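Local atomic coordinates of endonuclease NucS (Thermococcus kodakarensis KOD1, PDB entry 5GKF), a protein that binds DNA and probably acts as an endonuclease that cuts the single-stranded 3' and 5' extremities of branched DNA. Residues Ala133-Leu138 with Leu178-Arg183; Lys157-Gly162 with Val197-Glu202. The protein carries 1 engineered substitution. All blocks are in the same frame, centred on the assembly; numbering follows the deposited sequence.

Interaction 1: Ala133-Leu138 with Leu178-Arg183; sequences AEMAEL and LELKRR. With MG (magnesium ion), chain F; nucleotides of chain D.
Met135 and Ala136 of the helix pack against Leu180 on the strand. Both branches of Leu180 are used. CD1 lies against CB of Ala136 at 3.9 Å, and CD2 faces CE of Met135 at 4.3 Å. The Met135 chain is bent at its last torsion (chi3 50°), which brings CE round toward Leu180 while SD sits 3.4 Å from the backbone O of Lys181. This side is buried and apolar.

The other side is polar and faces the DNA. Lys181 and Arg183 stay partly exposed there. Lys181 leaves the backbone away from the helix, and bends in its chain bring NZ to the DNA phosphate beside the magnesium ion. Glu179 OE1 binds the magnesium ion at 2.2 Å, and OP1 of DA6 in chain D binds it at 2.1 Å. Lys181 NZ donates to that OP1, to Glu179 OE1 and to Leu180 O, so three bonds fix the ammonium. The Glu179-Leu180-Lys181 run fits the E-x-K motif of PD-(D/E)XK nucleases. With a methionine in place of Lys181, the DA6 phosphate and Glu179 would probably lose the ammonium that bridges them, and Leu180 O its donor. Further along, Arg182 NH1 reaches OP2 of DT9 in chain D at 2.6 Å in a bent bond (138°). Arg183 NH1 meets OP1 of DT9 more straightly (156°).

Strand 208-214 runs alongside in the sheet, with Val213 touching both Met135 and Leu180. Helix 187-204 packs near Glu179 and Lys181, and helix 132-141 covers Leu180.

Interaction 2: Lys157-Gly162 with Val197-Glu202; sequences KAIGTG and VEILRE
Ile159 meets two helix residues, Ile199 and Leu200. Its CG2 touches CG2 of Ile199 at 3.6 Å, the two side chains crossing obliquely. Its CG1 lies 3.7 Å from CG of Leu200, and there the chains cross at about a right angle. Ile199 also reaches further along the loop. Its long branch is extended (chi2 -171°) and carries CD1 to CB of Thr161, 3.6 Å away. Its CG2 lies beside the backbone of Gly160.

The turn that offers these residues joins strands 150-158 and 163-170. Ile159 N bonds to Gly162 O at 3.0 Å, which closes the turn. Gly162 has backbone angles at which a CB would crowd the preceding carbonyl O. Ile159 also packs on Val164 and Leu167 of strand 163-170, and Leu200 on Leu167 and on Val177 of strand 175-180.

The second subunit closes over Thr161, Glu198 and Ile199. Its Arg223 hydrogen-bonds to Thr161 OG1, and its Lys227 packs on Ile199. Glu198 forms salt bridges with two lysines, OE1 with Lys194 of the second subunit and OE2 with Lys194 of its own chain. The helix is thus joined to the turn by aliphatic contact, which depends on fit of shape, while Thr161 OG1 and Glu198 OE1 bond across the subunit interface.

Interactions 1 and 2 both belong to the C-terminal nuclease domain and reach the same mixed sheet. Their centres are 19 Å apart and their nearest atoms about 7 Å, so they do not touch. Along the chain their segments alternate: helix 132-141 leads to strand 150-158, and strand 175-180 leads to helix 187-204. Interaction 1 supplies Glu179 to the magnesium site and grips the DNA backbone. Interaction 2 lies to one side of it, with the side chain of Ile159 about 11 Å from the magnesium ion. The DNA still passes close, since Ala158 packs on a phosphate. Both contacts also border the second subunit, through Arg182 in one and Thr161 in the other.

Interaction 1: Ala133-Leu138 with Leu178-Arg183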
loop_
_atom_site.group_PDB
_atom_site.type_symbol
_atom_site.label_atom_id
_atom_site.label_comp_id
_atom_site.label_asym_id
_atom_site.label_seq_id
_atom_site.Cartn_x
_atom_site.Cartn_y
_atom_site.Cartn_z
ATOM N N ALA A 133 5.351 13.996 -9.603
ATOM C CA ALA A 133 5.359 15.443 -9.468
ATOM C C ALA A 133 6.589 15.999 -10.181
ATOM O O ALA A 133 6.489 16.947 -10.958
ATOM C CB ALA A 133 5.359 15.842 -8.018
ATOM N N GLU A 134 7.742 15.377 -9.933
ATOM C CA GLU A 134 8.989 15.818 -10.539
ATOM C C GLU A 134 8.928 15.766 -12.057
ATOM O O GLU A 134 9.488 16.618 -12.722
ATOM C CB GLU A 134 10.158 14.976 -10.039
ATOM C CG GLU A 134 10.428 15.156 -8.556
ATOM C CD GLU A 134 11.611 16.057 -8.298
ATOM O OE1 GLU A 134 12.363 16.313 -9.262
ATOM O OE2 GLU A 134 11.790 16.509 -7.141
ATOM N N MET A 135 8.260 14.764 -12.609
ATOM C CA MET A 135 8.128 14.682 -14.061
ATOM C C MET A 135 7.340 15.884 -14.590
ATOM O O MET A 135 7.657 16.435 -15.658
ATOM C CB MET A 135 7.422 13.393 -14.499
ATOM C CG MET A 135 8.138 12.118 -14.243
ATOM S SD MET A 135 7.354 10.759 -15.131
ATOM C CE MET A 135 7.239 11.451 -16.765
ATOM N N ALA A 136 6.294 16.255 -13.851
ATOM C CA ALA A 136 5.396 17.304 -14.281
ATOM C C ALA A 136 6.130 18.655 -14.253
ATOM O O ALA A 136 6.076 19.432 -15.212
ATOM C CB ALA A 136 4.171 17.322 -13.421
ATOM N N GLU A 137 6.844 18.915 -13.171
ATOM C CA GLU A 137 7.683 20.114 -13.086
ATOM C C GLU A 137 8.640 20.225 -14.272
ATOM O O GLU A 137 8.775 21.278 -14.870
ATOM C CB GLU A 137 8.472 20.128 -11.773
ATOM C CG GLU A 137 7.592 20.302 -10.529
ATOM C CD GLU A 137 8.400 20.544 -9.271
ATOM O OE1 GLU A 137 7.790 20.581 -8.178
ATOM O OE2 GLU A 137 9.639 20.702 -9.378
ATOM N N LEU A 138 9.282 19.124 -14.623
ATOM C CA LEU A 138 10.115 19.064 -15.810
ATOM C C LEU A 138 9.384 19.504 -17.069
ATOM O O LEU A 138 9.915 20.246 -17.880
ATOM C CB LEU A 138 10.631 17.649 -16.017
ATOM C CG LEU A 138 11.843 17.575 -16.922
ATOM C CD1 LEU A 138 13.025 18.019 -16.107
ATOM C CD2 LEU A 138 11.996 16.160 -17.374
ATOM N N LEU A 178 -1.840 14.754 -21.374
ATOM C CA LEU A 178 -0.742 13.885 -20.933
ATOM C C LEU A 178 -1.175 13.008 -19.742
ATOM O O LEU A 178 -1.846 13.476 -18.801
ATOM C CB LEU A 178 0.485 14.708 -20.549
ATOM C CG LEU A 178 1.049 15.674 -21.593
ATOM C CD1 LEU A 178 2.404 16.188 -21.166
ATOM C CD2 LEU A 178 1.147 15.006 -22.926
ATOM N N GLU A 179 -0.840 11.722 -19.810
ATOM C CA GLU A 179 -0.879 10.869 -18.626
ATOM C C GLU A 179 0.558 10.524 -18.287
ATOM O O GLU A 179 1.281 9.998 -19.136
ATOM C CB GLU A 179 -1.716 9.604 -18.843
ATOM C CG GLU A 179 -1.908 8.722 -17.575
ATOM C CD GLU A 179 -2.467 9.479 -16.364
ATOM O OE1 GLU A 179 -2.233 9.025 -15.217
ATOM O OE2 GLU A 179 -3.146 10.524 -16.553
ATOM N N LEU A 180 0.981 10.854 -17.067
ATOM C CA LEU A 180 2.359 10.586 -16.621
ATOM C C LEU A 180 2.470 9.368 -15.730
ATOM O O LEU A 180 1.601 9.125 -14.876
ATOM C CB LEU A 180 2.922 11.770 -15.858
ATOM C CG LEU A 180 2.739 13.113 -16.530
ATOM C CD1 LEU A 180 3.299 14.207 -15.646
ATOM C CD2 LEU A 180 3.399 13.072 -17.906
ATOM N N LYS A 181 3.547 8.609 -15.933
ATOM C CA LYS A 181 3.888 7.502 -15.039
ATOM C C LYS A 181 5.384 7.473 -14.730
ATOM O O LYS A 181 6.208 7.636 -15.628
ATOM C CB LYS A 181 3.429 6.174 -15.636
ATOM C CG LYS A 181 1.914 5.975 -15.614
ATOM C CD LYS A 181 1.335 5.917 -14.194
ATOM C CE LYS A 181 -0.185 6.141 -14.178
ATOM N NZ LYS A 181 -0.511 7.599 -14.065
ATOM N N ARG A 182 5.719 7.262 -13.455
ATOM C CA ARG A 182 7.108 7.283 -12.946
ATOM C C ARG A 182 7.870 5.966 -13.170
ATOM O O ARG A 182 9.087 5.911 -13.028
ATOM C CB ARG A 182 7.112 7.624 -11.449
ATOM C CG ARG A 182 6.639 6.492 -10.502
ATOM C CD ARG A 182 7.169 6.711 -9.067
ATOM N NE ARG A 182 8.572 7.071 -9.121
ATOM C CZ ARG A 182 9.543 6.187 -9.284
ATOM N NH1 ARG A 182 9.264 4.895 -9.332
ATOM N NH2 ARG A 182 10.789 6.595 -9.389
ATOM N N ARG A 183 7.126 4.919 -13.505
ATOM C CA ARG A 183 7.638 3.584 -13.783
ATOM C C ARG A 183 6.904 3.055 -15.036
ATOM O O ARG A 183 6.013 3.721 -15.562
ATOM C CB ARG A 183 7.416 2.653 -12.567
ATOM C CG ARG A 183 5.948 2.413 -12.230
ATOM C CD ARG A 183 5.638 1.801 -10.877
ATOM N NE ARG A 183 4.409 0.984 -10.950
ATOM C CZ ARG A 183 3.888 0.268 -9.945
ATOM N NH1 ARG A 183 4.485 0.245 -8.764
ATOM N NH2 ARG A 183 2.769 -0.439 -10.119
HETATM MG MG MG F . -2.852 10.510 -13.779
ATOM P P DT D 9 7.327 2.324 -7.416
ATOM O OP1 DT D 9 7.513 1.050 -8.153
ATOM O OP2 DT D 9 7.355 3.598 -8.171
ATOM O "O5'" DT D 9 5.974 2.206 -6.588
ATOM C "C5'" DT D 9 5.654 0.976 -5.965
ATOM C "C4'" DT D 9 5.377 1.169 -4.488
ATOM O "O4'" DT D 9 4.127 1.880 -4.330
ATOM C "C3'" DT D 9 5.250 -0.129 -3.706
ATOM O "O3'" DT D 9 6.469 -0.397 -3.005
ATOM C "C2'" DT D 9 4.091 0.113 -2.749
ATOM C "C1'" DT D 9 3.273 1.198 -3.445
ATOM N N1 DT D 9 2.085 0.712 -4.214
ATOM C C2 DT D 9 1.095 0.009 -3.568
ATOM O O2 DT D 9 1.133 -0.274 -2.387
ATOM N N3 DT D 9 0.048 -0.363 -4.365
ATOM C C4 DT D 9 -0.120 -0.101 -5.718
ATOM O O4 DT D 9 -1.108 -0.481 -6.345
ATOM C C5 DT D 9 0.947 0.647 -6.339
ATOM C C7 DT D 9 0.880 0.991 -7.809
ATOM C C6 DT D 9 1.985 1.018 -5.564
ATOM P P DA D 6 -2.454 8.589 -11.127
ATOM O OP1 DA D 6 -1.969 9.104 -12.429
ATOM O OP2 DA D 6 -3.021 7.226 -11.048
ATOM O "O5'" DA D 6 -1.251 8.697 -10.098
ATOM C "C5'" DA D 6 -0.685 9.964 -9.813
ATOM C "C4'" DA D 6 0.137 9.930 -8.536
ATOM O "O4'" DA D 6 -0.694 9.512 -7.422
ATOM C "C3'" DA D 6 1.321 8.975 -8.539
ATOM O "O3'" DA D 6 2.300 9.499 -7.693
ATOM C "C2'" DA D 6 0.713 7.709 -7.942
ATOM C "C1'" DA D 6 -0.186 8.312 -6.869
ATOM N N9 DA D 6 -1.322 7.475 -6.484
ATOM C C8 DA D 6 -2.280 6.965 -7.304
ATOM N N7 DA D 6 -3.199 6.278 -6.680
ATOM C C5 DA D 6 -2.825 6.345 -5.356
ATOM C C6 DA D 6 -3.394 5.814 -4.175
ATOM N N6 DA D 6 -4.515 5.077 -4.158
ATOM N N1 DA D 6 -2.762 6.077 -3.005
ATOM C C2 DA D 6 -1.649 6.816 -3.031
ATOM N N3 DA D 6 -1.031 7.368 -4.076
ATOM C C4 DA D 6 -1.672 7.089 -5.215
ATOM P P DC D 7 3.852 9.172 -7.909
ATOM O OP1 DC D 7 4.560 10.490 -7.809
ATOM O OP2 DC D 7 3.950 8.349 -9.135
ATOM O "O5'" DC D 7 4.201 8.219 -6.668
ATOM C "C5'" DC D 7 3.436 8.319 -5.474
ATOM C "C4'" DC D 7 3.881 7.301 -4.443
ATOM O "O4'" DC D 7 2.740 6.509 -4.023
ATOM C "C3'" DC D 7 4.923 6.302 -4.934
ATOM O "O3'" DC D 7 5.761 5.885 -3.850
ATOM C "C2'" DC D 7 4.051 5.151 -5.423
ATOM C "C1'" DC D 7 2.952 5.153 -4.364
ATOM N N1 DC D 7 1.662 4.580 -4.837
ATOM C C2 DC D 7 0.859 3.846 -3.955
ATOM O O2 DC D 7 1.237 3.681 -2.779
ATOM N N3 DC D 7 -0.320 3.342 -4.412
ATOM C C4 DC D 7 -0.691 3.540 -5.685
ATOM N N4 DC D 7 -1.858 3.022 -6.090
ATOM C C5 DC D 7 0.116 4.276 -6.591
ATOM C C6 DC D 7 1.270 4.774 -6.131
#

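Interaction 2: Lys157-Gly162 with Val197-Glu202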
loop_
_atom_site.group_PDB
_atom_site.type_symbol
_atom_site.label_atom_id
_atom_site.label_comp_id
_atom_site.label_asym_id
_atom_site.label_seq_id
_atom_site.Cartn_x
_atom_site.Cartn_y
_atom_site.Cartn_z
ATOM N N LYS A 157 -5.692 18.881 -13.449
ATOM C CA LYS A 157 -6.911 19.625 -13.795
ATOM C C LYS A 157 -8.153 18.741 -13.831
ATOM O O LYS A 157 -8.179 17.740 -14.540
ATOM C CB LYS A 157 -6.727 20.305 -15.165
ATOM C CG LYS A 157 -7.978 20.896 -15.789
ATOM C CD LYS A 157 -8.548 22.056 -14.982
ATOM C CE LYS A 157 -9.931 22.442 -15.525
ATOM N NZ LYS A 157 -10.805 23.129 -14.522
ATOM N N ALA A 158 -9.192 19.121 -13.093
ATOM C CA ALA A 158 -10.459 18.393 -13.189
ATOM C C ALA A 158 -11.127 18.621 -14.555
ATOM O O ALA A 158 -11.438 19.735 -14.948
ATOM C CB ALA A 158 -11.399 18.797 -12.065
ATOM N N ILE A 159 -11.327 17.523 -15.266
ATOM C CA ILE A 159 -11.998 17.481 -16.542
ATOM C C ILE A 159 -13.426 17.188 -16.077
ATOM O O ILE A 159 -13.683 17.265 -14.882
ATOM C CB ILE A 159 -11.301 16.411 -17.477
ATOM C CG1 ILE A 159 -10.893 17.037 -18.801
ATOM C CG2 ILE A 159 -12.065 15.098 -17.646
ATOM C CD1 ILE A 159 -10.018 18.235 -18.600
ATOM N N GLY A 160 -14.369 16.890 -16.941
ATOM C CA GLY A 160 -15.707 16.663 -16.426
ATOM C C GLY A 160 -15.755 15.574 -15.361
ATOM O O GLY A 160 -16.207 15.766 -14.223
ATOM N N THR A 161 -15.254 14.419 -15.756
ATOM C CA THR A 161 -15.241 13.240 -14.927
ATOM C C THR A 161 -13.812 12.677 -14.955
ATOM O O THR A 161 -13.323 12.236 -16.003
ATOM C CB THR A 161 -16.298 12.245 -15.433
ATOM O OG1 THR A 161 -17.565 12.594 -14.867
ATOM C CG2 THR A 161 -15.961 10.819 -15.046
ATOM N N GLY A 162 -13.135 12.722 -13.811
ATOM C CA GLY A 162 -11.699 12.458 -13.772
ATOM C C GLY A 162 -10.801 13.696 -13.668
ATOM O O GLY A 162 -11.206 14.814 -14.001
ATOM N N VAL A 197 -9.291 11.340 -22.869
ATOM C CA VAL A 197 -9.292 11.752 -24.251
ATOM C C VAL A 197 -10.714 11.702 -24.774
ATOM O O VAL A 197 -11.122 12.538 -25.572
ATOM C CB VAL A 197 -8.353 10.876 -25.087
ATOM C CG1 VAL A 197 -8.662 10.988 -26.589
ATOM C CG2 VAL A 197 -6.913 11.268 -24.797
ATOM N N GLU A 198 -11.483 10.744 -24.278
ATOM C CA GLU A 198 -12.860 10.589 -24.715
ATOM C C GLU A 198 -13.705 11.745 -24.224
ATOM O O GLU A 198 -14.375 12.424 -25.008
ATOM C CB GLU A 198 -13.425 9.246 -24.243
ATOM C CG GLU A 198 -13.273 8.196 -25.328
ATOM C CD GLU A 198 -13.564 6.797 -24.872
ATOM O OE1 GLU A 198 -14.296 6.627 -23.868
ATOM O OE2 GLU A 198 -13.037 5.870 -25.527
ATOM N N ILE A 199 -13.638 11.977 -22.923
ATOM C CA ILE A 199 -14.419 13.020 -22.283
ATOM C C ILE A 199 -14.117 14.423 -22.853
ATOM O O ILE A 199 -15.012 15.253 -22.961
ATOM C CB ILE A 199 -14.181 12.952 -20.769
ATOM C CG1 ILE A 199 -14.898 11.720 -20.214
ATOM C CG2 ILE A 199 -14.587 14.249 -20.068
ATOM C CD1 ILE A 199 -14.918 11.641 -18.718
ATOM N N LEU A 200 -12.872 14.656 -23.257
ATOM C CA LEU A 200 -12.480 15.900 -23.919
ATOM C C LEU A 200 -12.889 15.975 -25.395
ATOM O O LEU A 200 -13.170 17.071 -25.868
ATOM C CB LEU A 200 -10.967 16.110 -23.796
ATOM C CG LEU A 200 -10.632 16.716 -22.436
ATOM C CD1 LEU A 200 -9.201 16.508 -22.086
ATOM C CD2 LEU A 200 -10.957 18.187 -22.445
ATOM N N ARG A 201 -12.918 14.846 -26.120
ATOM C CA ARG A 201 -13.424 14.832 -27.510
ATOM C C ARG A 201 -14.925 15.201 -27.546
ATOM O O ARG A 201 -15.422 15.795 -28.512
ATOM C CB ARG A 201 -13.215 13.469 -28.195
ATOM C CG ARG A 201 -11.797 13.161 -28.695
ATOM C CD ARG A 201 -11.789 11.960 -29.675
ATOM N NE ARG A 201 -10.544 11.181 -29.639
ATOM C CZ ARG A 201 -9.397 11.532 -30.231
ATOM N NH1 ARG A 201 -9.322 12.671 -30.911
ATOM N NH2 ARG A 201 -8.316 10.747 -30.135
ATOM N N GLU A 202 -15.638 14.845 -26.481
ATOM C CA GLU A 202 -17.036 15.226 -26.313
ATOM C C GLU A 202 -17.251 16.719 -26.548
ATOM O O GLU A 202 -18.253 17.128 -27.170
ATOM C CB GLU A 202 -17.525 14.861 -24.920
ATOM C CG GLU A 202 -18.154 13.490 -24.806
ATOM C CD GLU A 202 -18.847 13.315 -23.462
ATOM O OE1 GLU A 202 -19.132 12.161 -23.080
ATOM O OE2 GLU A 202 -19.104 14.339 -22.783
#